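Local coordinates for protein 2-dehydropantoate 2-reductase (Geobacter metallireducens, PDB 3HN2) that probably catalyses the NADPH-dependent reduction of ketopantoate (2-dehydropantoate) to pantoate, a step of pantothenate biosynthesis, at residues I146-F151 / A164-A169; L13-G18 / G136-L141. One frame throughout, in Å; residues are numbered along the deposited sequence.

Interaction 1 (I146-F151 / A164-A169); sequences IILGEF and AMFRQA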
loop_
_atom_site.group_PDB
_atom_site.type_symbol
_atom_site.label_atom_id
_atom_site.label_comp_id
_atom_site.label_asym_id
_atom_site.label_seq_id
_atom_site.Cartn_x
_atom_site.Cartn_y
_atom_site.Cartn_z
ATOM N N ILE A 146 -2.067 -8.411 -12.382
ATOM C CA ILE A 146 -3.308 -8.931 -12.963
ATOM C C ILE A 146 -3.560 -10.364 -12.479
ATOM O O ILE A 146 -2.631 -11.171 -12.418
ATOM C CB ILE A 146 -3.263 -8.917 -14.531
ATOM C CG1 ILE A 146 -2.975 -7.519 -15.085
ATOM C CG2 ILE A 146 -4.577 -9.443 -15.145
ATOM C CD1 ILE A 146 -2.854 -7.471 -16.607
ATOM N N ILE A 147 -4.808 -10.680 -12.136
ATOM C CA ILE A 147 -5.208 -12.062 -11.871
ATOM C C ILE A 147 -6.114 -12.555 -13.018
ATOM O O ILE A 147 -7.167 -11.968 -13.282
ATOM C CB ILE A 147 -5.926 -12.220 -10.506
ATOM C CG1 ILE A 147 -5.194 -11.452 -9.395
ATOM C CG2 ILE A 147 -6.056 -13.700 -10.129
ATOM C CD1 ILE A 147 -5.973 -11.380 -8.090
ATOM N N LEU A 148 -5.694 -13.631 -13.686
ATOM C CA LEU A 148 -6.388 -14.154 -14.881
ATOM C C LEU A 148 -7.269 -15.369 -14.600
ATOM O O LEU A 148 -6.797 -16.390 -14.100
ATOM C CB LEU A 148 -5.379 -14.514 -15.980
ATOM C CG LEU A 148 -4.628 -13.386 -16.692
ATOM C CD1 LEU A 148 -3.727 -13.913 -17.765
ATOM C CD2 LEU A 148 -5.579 -12.336 -17.251
ATOM N N GLY A 149 -8.551 -15.250 -14.925
ATOM C CA GLY A 149 -9.475 -16.376 -14.822
ATOM C C GLY A 149 -10.242 -16.624 -16.116
ATOM O O GLY A 149 -10.481 -15.709 -16.902
ATOM N N GLU A 150 -10.632 -17.865 -16.350
ATOM C CA GLU A 150 -11.516 -18.134 -17.478
ATOM C C GLU A 150 -12.963 -18.146 -17.014
ATOM O O GLU A 150 -13.279 -18.704 -15.956
ATOM C CB GLU A 150 -11.145 -19.427 -18.199
ATOM C CG GLU A 150 -10.912 -20.626 -17.312
ATOM C CD GLU A 150 -10.586 -21.882 -18.096
ATOM O OE1 GLU A 150 -10.294 -22.901 -17.442
ATOM O OE2 GLU A 150 -10.626 -21.860 -19.350
ATOM N N PHE A 151 -13.828 -17.492 -17.785
ATOM C CA PHE A 151 -15.254 -17.483 -17.495
ATOM C C PHE A 151 -15.836 -18.904 -17.506
ATOM O O PHE A 151 -16.383 -19.357 -16.504
ATOM C CB PHE A 151 -16.007 -16.568 -18.461
ATOM C CG PHE A 151 -17.489 -16.538 -18.223
ATOM C CD1 PHE A 151 -18.008 -15.917 -17.085
ATOM C CD2 PHE A 151 -18.369 -17.141 -19.126
ATOM C CE1 PHE A 151 -19.374 -15.891 -16.849
ATOM C CE2 PHE A 151 -19.743 -17.120 -18.899
ATOM C CZ PHE A 151 -20.249 -16.490 -17.759
ATOM N N ALA A 164 1.888 -16.269 -18.914
ATOM C CA ALA A 164 3.284 -16.250 -19.352
ATOM C C ALA A 164 3.560 -15.035 -20.228
ATOM O O ALA A 164 4.564 -14.344 -20.038
ATOM C CB ALA A 164 3.631 -17.533 -20.096
ATOM N N MET A 165 2.645 -14.779 -21.164
ATOM C CA MET A 165 2.725 -13.644 -22.084
ATOM C C MET A 165 2.814 -12.296 -21.353
ATOM O O MET A 165 3.611 -11.439 -21.736
ATOM C CB MET A 165 1.528 -13.660 -23.045
ATOM C CG MET A 165 1.554 -12.580 -24.109
ATOM S SD MET A 165 -0.104 -12.114 -24.615
ATOM C CE MET A 165 -0.400 -13.317 -25.917
ATOM N N PHE A 166 2.005 -12.123 -20.308
ATOM C CA PHE A 166 2.075 -10.912 -19.476
ATOM C C PHE A 166 3.354 -10.811 -18.653
ATOM O O PHE A 166 3.952 -9.744 -18.589
ATOM C CB PHE A 166 0.863 -10.783 -18.556
ATOM C CG PHE A 166 -0.345 -10.195 -19.221
ATOM C CD1 PHE A 166 -0.380 -8.847 -19.560
ATOM C CD2 PHE A 166 -1.455 -10.984 -19.492
ATOM C CE1 PHE A 166 -1.498 -8.294 -20.170
ATOM C CE2 PHE A 166 -2.578 -10.442 -20.098
ATOM C CZ PHE A 166 -2.601 -9.092 -20.436
ATOM N N ARG A 167 3.761 -11.920 -18.033
ATOM C CA ARG A 167 4.985 -11.977 -17.216
ATOM C C ARG A 167 6.253 -11.703 -18.022
ATOM O O ARG A 167 7.189 -11.084 -17.514
ATOM C CB ARG A 167 5.100 -13.313 -16.478
ATOM C CG ARG A 167 4.164 -13.452 -15.275
ATOM C CD ARG A 167 4.481 -14.693 -14.436
ATOM N NE ARG A 167 4.259 -15.941 -15.172
ATOM C CZ ARG A 167 3.210 -16.749 -15.014
ATOM N NH1 ARG A 167 3.113 -17.856 -15.743
ATOM N NH2 ARG A 167 2.259 -16.464 -14.135
ATOM N N GLN A 168 6.262 -12.156 -19.279
ATOM C CA GLN A 168 7.317 -11.837 -20.247
ATOM C C GLN A 168 7.414 -10.339 -20.530
ATOM O O GLN A 168 8.496 -9.821 -20.814
ATOM C CB GLN A 168 7.063 -12.572 -21.564
ATOM C CG GLN A 168 7.542 -14.016 -21.589
ATOM C CD GLN A 168 9.033 -14.134 -21.834
ATOM O OE1 GLN A 168 9.568 -13.540 -22.772
ATOM N NE2 GLN A 168 9.712 -14.906 -20.992
ATOM N N ALA A 169 6.272 -9.658 -20.447
ATOM C CA ALA A 169 6.178 -8.230 -20.719
ATOM C C ALA A 169 6.453 -7.390 -19.474
ATOM O O ALA A 169 6.439 -6.166 -19.540
ATOM C CB ALA A 169 4.808 -7.898 -21.298
#
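I146 reaches F166 through an extended side chain: CG1 is anti to the carbonyl carbon (chi1 -56°) and the chain beyond it is extended, which carries CD1 straight out from strand 142-150 toward helix 157-168. F166 starts from the helix face turned to the strand, and with CG anti to its carbonyl carbon (chi1 -82°) its ring presents one face to the I146 methyl. The two side chains meet at about a right angle, and the methyl arrives over that face of the ring. Its position identifies a CH-pi contact: CD1 of I146 is 4.1 Å from the centroid of the F166 ring and only 19° off the ring normal. It is not centred, however. The nearest ring atom, CE1 of F166, is 3.9 Å from I146 CD1, which shows the methyl displaced toward the rim on the CD1-CE1 side.

L148 touches the other flank of the same ring, where its CD1 lies 4.1 Å from CD2 of F166 in an oblique approach. Residues two apart on a strand point the same way, which is why I146 and L148 can both address one phenyl while I147 between them turns to the far side of the sheet. No hydrogen bond joins the two segments; the contact is apolar, and all three residues are buried. A CA-CA separation of 8.7 Å between I146 and F166 leaves the helix-to-strand gap to be bridged by side chains alone.

The contact belongs to a beta-alpha-beta crossover in which helix 157-168 connects strand 142-150 to its parallel neighbour 173-175. F166 also packs on C173 of that strand, R167 NH2 hydrogen-bonds to C173 O, and L148 is backbone-bonded to R174 and T176. On its other edge strand 142-150 runs antiparallel to strand 121-129, with I147 bonded to V125.

Interaction 2 (L13-G18 / G136-L141); sequences LGLYYG and GEVHHL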
loop_
_atom_site.group_PDB
_atom_site.type_symbol
_atom_site.label_atom_id
_atom_site.label_comp_id
_atom_site.label_asym_id
_atom_site.label_seq_id
_atom_site.Cartn_x
_atom_site.Cartn_y
_atom_site.Cartn_z
ATOM N N LEU A 13 -5.437 2.201 -18.810
ATOM C CA LEU A 13 -4.967 0.835 -18.602
ATOM C C LEU A 13 -4.794 0.040 -19.898
ATOM O O LEU A 13 -3.883 -0.783 -20.003
ATOM C CB LEU A 13 -5.846 0.093 -17.577
ATOM C CG LEU A 13 -7.126 -0.688 -17.878
ATOM C CD1 LEU A 13 -6.825 -2.121 -18.298
ATOM C CD2 LEU A 13 -8.007 -0.697 -16.640
ATOM N N GLY A 14 -5.669 0.281 -20.871
ATOM C CA GLY A 14 -5.584 -0.381 -22.167
ATOM C C GLY A 14 -4.339 0.023 -22.932
ATOM O O GLY A 14 -3.699 -0.811 -23.584
ATOM N N LEU A 15 -3.995 1.307 -22.840
ATOM C CA LEU A 15 -2.786 1.829 -23.459
ATOM C C LEU A 15 -1.543 1.303 -22.758
ATOM O O LEU A 15 -0.627 0.815 -23.420
ATOM C CB LEU A 15 -2.788 3.359 -23.466
ATOM C CG LEU A 15 -3.640 4.122 -24.489
ATOM C CD1 LEU A 15 -3.522 5.615 -24.251
ATOM C CD2 LEU A 15 -3.249 3.794 -25.924
ATOM N N TYR A 16 -1.535 1.389 -21.425
ATOM C CA TYR A 16 -0.411 0.942 -20.593
ATOM C C TYR A 16 -0.040 -0.517 -20.818
ATOM O O TYR A 16 1.130 -0.833 -21.021
ATOM C CB TYR A 16 -0.708 1.184 -19.110
ATOM C CG TYR A 16 0.323 0.621 -18.153
ATOM C CD1 TYR A 16 1.602 1.175 -18.060
ATOM C CD2 TYR A 16 0.013 -0.456 -17.323
ATOM C CE1 TYR A 16 2.550 0.659 -17.174
ATOM C CE2 TYR A 16 0.950 -0.973 -16.429
ATOM C CZ TYR A 16 2.214 -0.410 -16.358
ATOM O OH TYR A 16 3.141 -0.924 -15.479
ATOM N N TYR A 17 -1.036 -1.395 -20.786
ATOM C CA TYR A 17 -0.799 -2.819 -20.999
ATOM C C TYR A 17 -0.426 -3.147 -22.439
ATOM O O TYR A 17 0.443 -3.982 -22.677
ATOM C CB TYR A 17 -1.993 -3.656 -20.534
ATOM C CG TYR A 17 -2.131 -3.726 -19.031
ATOM C CD1 TYR A 17 -1.021 -3.954 -18.215
ATOM C CD2 TYR A 17 -3.372 -3.573 -18.423
ATOM C CE1 TYR A 17 -1.147 -4.015 -16.829
ATOM C CE2 TYR A 17 -3.510 -3.636 -17.043
ATOM C CZ TYR A 17 -2.398 -3.859 -16.253
ATOM O OH TYR A 17 -2.547 -3.921 -14.888
ATOM N N GLY A 18 -1.064 -2.468 -23.386
ATOM C CA GLY A 18 -0.756 -2.645 -24.804
ATOM C C GLY A 18 0.638 -2.171 -25.172
ATOM O O GLY A 18 1.303 -2.780 -26.015
ATOM N N GLY A 136 -2.028 10.813 -25.914
ATOM C CA GLY A 136 -0.898 9.953 -26.247
ATOM C C GLY A 136 0.159 9.932 -25.159
ATOM O O GLY A 136 1.337 9.705 -25.434
ATOM N N GLU A 137 -0.262 10.189 -23.922
ATOM C CA GLU A 137 0.627 10.115 -22.765
ATOM C C GLU A 137 -0.017 9.315 -21.636
ATOM O O GLU A 137 -1.068 9.691 -21.107
ATOM C CB GLU A 137 1.041 11.511 -22.284
ATOM C CG GLU A 137 2.091 12.192 -23.163
ATOM C CD GLU A 137 2.633 13.488 -22.577
ATOM O OE1 GLU A 137 2.238 13.866 -21.452
ATOM O OE2 GLU A 137 3.468 14.131 -23.249
ATOM N N VAL A 138 0.623 8.201 -21.288
ATOM C CA VAL A 138 0.152 7.312 -20.231
ATOM C C VAL A 138 1.052 7.463 -19.012
ATOM O O VAL A 138 2.276 7.386 -19.131
ATOM C CB VAL A 138 0.184 5.833 -20.684
ATOM C CG1 VAL A 138 -0.679 4.969 -19.774
ATOM C CG2 VAL A 138 -0.264 5.701 -22.129
ATOM N N HIS A 139 0.449 7.679 -17.846
ATOM C CA HIS A 139 1.203 7.773 -16.592
ATOM C C HIS A 139 0.888 6.580 -15.694
ATOM O O HIS A 139 -0.275 6.305 -15.411
ATOM C CB HIS A 139 0.912 9.089 -15.858
ATOM C CG HIS A 139 1.439 10.306 -16.555
ATOM N ND1 HIS A 139 0.998 10.707 -17.797
ATOM C CD2 HIS A 139 2.358 11.224 -16.170
ATOM C CE1 HIS A 139 1.631 11.809 -18.154
ATOM N NE2 HIS A 139 2.460 12.145 -17.183
ATOM N N HIS A 140 1.933 5.874 -15.268
ATOM C CA HIS A 140 1.804 4.708 -14.396
ATOM C C HIS A 140 2.416 5.015 -13.036
ATOM O O HIS A 140 3.637 5.126 -12.904
ATOM C CB HIS A 140 2.463 3.486 -15.045
ATOM C CG HIS A 140 2.787 2.375 -14.089
ATOM N ND1 HIS A 140 4.077 1.946 -13.861
ATOM C CD2 HIS A 140 1.992 1.609 -13.304
ATOM C CE1 HIS A 140 4.062 0.959 -12.983
ATOM N NE2 HIS A 140 2.809 0.738 -12.628
ATOM N N LEU A 141 1.556 5.149 -12.031
ATOM C CA LEU A 141 1.971 5.631 -10.711
ATOM C C LEU A 141 2.283 4.515 -9.716
ATOM O O LEU A 141 2.925 4.758 -8.690
ATOM C CB LEU A 141 0.917 6.584 -10.125
ATOM C CG LEU A 141 0.354 7.711 -11.003
ATOM C CD1 LEU A 141 -0.683 8.514 -10.223
ATOM C CD2 LEU A 141 1.452 8.626 -11.557
#
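Y16 and H140 stack where the first helix of the Rossmann-type domain, 14-23, packs across strand 137-140. Their ring centroids are 4.5 Å apart and the planes differ by 24°, the geometry of an offset stack. The offset brings the phenol oxygen over the middle of the imidazole, with Y16 OH 3.2 Å above the H140 ring plane. Closer to the backbones, CE1 of Y16 lies 3.5 Å from H140 CB, so the histidine's stem is part of the contact too. Both side chains have CG anti to the backbone N (chi1 174° and 161°), which sends them out to cross obliquely, with their rings overlapping in the stack.

V138 fills the next position with its two branches divided: CG2 meets L15 CB at 3.7 Å, and CG1 meets Y16 CB at 3.8 Å. Helix and strand axes are nearly perpendicular, and this one valine serves two consecutive helix residues.

Further out, H140 NE2 hydrogen-bonds to A143 O and ND1 makes a weak bond to S48 OG, which together limit rotation of the imidazole. An alanine in place of H140 would strip the stacking partner from Y16 and is likely to leave its phenol freer to turn, with A143 O losing its side-chain mate. V138 is backbone-bonded to K45 and F47 of parallel strand 44-48. The helix includes G14, the last glycine of a probable GxGxxG dinucleotide-binding motif, and one residue beyond Y16 it is tethered by a hydrogen bond from Y17 OH to G144 O.

Both interactions lie in the N-terminal, Rossmann-type half of the chain, with centres about 17 Å apart. Interaction 2 comes first: it spans from helix 14-23 to strand 137-140 and is complete before interaction 1 begins on strand 142-150, the next strand. The local crossover of interaction 1 then adds helix 157-168 to the eight-stranded sheet near its 173-175 end, whereas interaction 2 sets the glycine-motif helix against the small three-stranded sheet. The two meet directly, with I146 CG1 packed 3.6 Å from Y17 OH. Side-chain packing thus runs from the helix of the probable NADP-binding motif to the late strands of the main sheet, through a tyrosine hydroxyl at the junction.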